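Outer membrane protein (Tpn50) (Borrelia burgdorferi, PDB 3OON) probably anchors the outer membrane to the cell wall by binding peptidoglycan through its OmpA-like C-terminal domain, the part in this chain. Local coordinates at residues A[34-39]-A[75-80]. Numbering follows the deposited sequence.
Sequences KKIDLI and RAIGNY
With CG anti to the backbone N (chi1 -178°), the Y80 side chain reaches across from helix 63-83 to D37, whose CG stands anti to its own carbonyl carbon (chi1 -74°). Y80 OH donates a hydrogen bond of 2.6 Å to D37 OD1, which receives it through the syn lone pair, on the side of the other carboxylate oxygen. OD1 lies at the ring edge and in the ring plane, and the carboxylate is turned 27° from that plane, so the two groups are only roughly coplanar. The bond fixes the far end of the ring, while I36 supports its flank: the I36 CG2 methyl meets the ring edge at CD2 of Y80, 3.4 Å away. The other branch of I36 runs to I77, about one turn earlier on helix 63-83, where I36 CD1 touches I77 CD1 at 3.7 Å. I36 thus serves two partners, one aromatic and one aliphatic, and the polar pair borders this apolar patch. The helix axes come no closer than 11.0 Å, a separation spanned by these side chains. Y33 packs against the Y80 ring and M84 against D37, whereas I28, in a loop, and I19, of strand 12-20, each touch both I36 and I77, joining helices 33-45 and 63-83 to the mixed sheet of the OmpA-like α/β domain.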
# COMPACT_ATOMS: atom_id res chain seq x y z
N LYS A 34 10.81 10.91 -3.66
CA LYS A 34 10.96 9.94 -2.58
C LYS A 34 9.73 9.02 -2.48
O LYS A 34 9.85 7.82 -2.22
CB LYS A 34 11.21 10.68 -1.26
CG LYS A 34 11.61 9.79 -0.08
CD LYS A 34 13.14 9.71 0.09
CE LYS A 34 13.56 9.80 1.56
NZ LYS A 34 13.11 8.65 2.40
N LYS A 35 8.54 9.59 -2.70
CA LYS A 35 7.31 8.79 -2.76
C LYS A 35 7.31 7.82 -3.94
O LYS A 35 6.93 6.65 -3.81
CB LYS A 35 6.09 9.71 -2.84
CG LYS A 35 4.76 8.97 -2.84
CD LYS A 35 3.57 9.92 -3.13
CE LYS A 35 3.24 10.80 -1.96
NZ LYS A 35 1.83 11.28 -2.05
N ILE A 36 7.74 8.30 -5.10
CA ILE A 36 7.85 7.42 -6.27
C ILE A 36 8.92 6.34 -6.03
O ILE A 36 8.80 5.23 -6.52
CB ILE A 36 8.10 8.19 -7.57
CG1 ILE A 36 7.02 9.27 -7.79
CG2 ILE A 36 8.10 7.23 -8.76
CD1 ILE A 36 7.39 10.30 -8.84
N ASP A 37 9.95 6.68 -5.25
CA ASP A 37 10.99 5.70 -4.88
C ASP A 37 10.42 4.53 -4.09
O ASP A 37 10.81 3.38 -4.27
CB ASP A 37 12.10 6.36 -4.07
CG ASP A 37 13.02 7.23 -4.91
OD1 ASP A 37 12.98 7.13 -6.15
OD2 ASP A 37 13.78 8.02 -4.31
N LEU A 38 9.47 4.84 -3.21
CA LEU A 38 8.74 3.82 -2.47
C LEU A 38 7.91 2.95 -3.42
O LEU A 38 7.93 1.72 -3.32
CB LEU A 38 7.86 4.43 -1.37
CG LEU A 38 6.95 3.44 -0.63
CD1 LEU A 38 7.74 2.28 0.01
CD2 LEU A 38 6.13 4.17 0.41
N ILE A 39 7.19 3.59 -4.33
CA ILE A 39 6.48 2.85 -5.38
C ILE A 39 7.46 1.93 -6.12
O ILE A 39 7.16 0.76 -6.37
CB ILE A 39 5.75 3.81 -6.35
CG1 ILE A 39 4.61 4.52 -5.62
CG2 ILE A 39 5.22 3.07 -7.56
CD1 ILE A 39 4.20 5.85 -6.23
N ARG A 75 2.99 9.66 -17.95
CA ARG A 75 4.31 9.48 -18.58
C ARG A 75 5.47 10.02 -17.76
O ARG A 75 6.54 9.40 -17.72
CB ARG A 75 4.30 10.05 -20.00
CG ARG A 75 3.62 9.13 -20.97
CD ARG A 75 3.67 9.59 -22.41
NE ARG A 75 2.92 8.65 -23.24
CZ ARG A 75 3.42 7.53 -23.77
NH1 ARG A 75 4.69 7.20 -23.58
NH2 ARG A 75 2.63 6.75 -24.49
N ALA A 76 5.28 11.15 -17.08
CA ALA A 76 6.30 11.70 -16.19
C ALA A 76 6.66 10.69 -15.08
O ALA A 76 7.85 10.50 -14.77
CB ALA A 76 5.82 13.02 -15.58
N ILE A 77 5.65 10.05 -14.51
CA ILE A 77 5.84 9.02 -13.48
C ILE A 77 6.55 7.80 -14.06
O ILE A 77 7.55 7.31 -13.50
CB ILE A 77 4.50 8.59 -12.81
CG1 ILE A 77 3.77 9.81 -12.21
CG2 ILE A 77 4.72 7.48 -11.78
CD1 ILE A 77 4.44 10.45 -11.03
N GLY A 78 6.04 7.32 -15.19
CA GLY A 78 6.62 6.17 -15.90
C GLY A 78 8.07 6.40 -16.28
O GLY A 78 8.91 5.51 -16.08
N ASN A 79 8.36 7.59 -16.80
CA ASN A 79 9.72 7.94 -17.21
C ASN A 79 10.72 7.84 -16.06
O ASN A 79 11.86 7.41 -16.27
CB ASN A 79 9.78 9.33 -17.83
CG ASN A 79 9.19 9.37 -19.23
OD1 ASN A 79 8.99 8.34 -19.87
ND2 ASN A 79 8.91 10.58 -19.71
N TYR A 80 10.30 8.23 -14.87
CA TYR A 80 11.15 8.15 -13.69
C TYR A 80 11.41 6.70 -13.31
O TYR A 80 12.55 6.33 -13.02
CB TYR A 80 10.55 8.93 -12.51
CG TYR A 80 11.43 8.92 -11.28
CD1 TYR A 80 12.61 9.66 -11.24
CD2 TYR A 80 11.09 8.15 -10.17
CE1 TYR A 80 13.43 9.64 -10.11
CE2 TYR A 80 11.89 8.13 -9.04
CZ TYR A 80 13.06 8.88 -9.02
OH TYR A 80 13.86 8.86 -7.90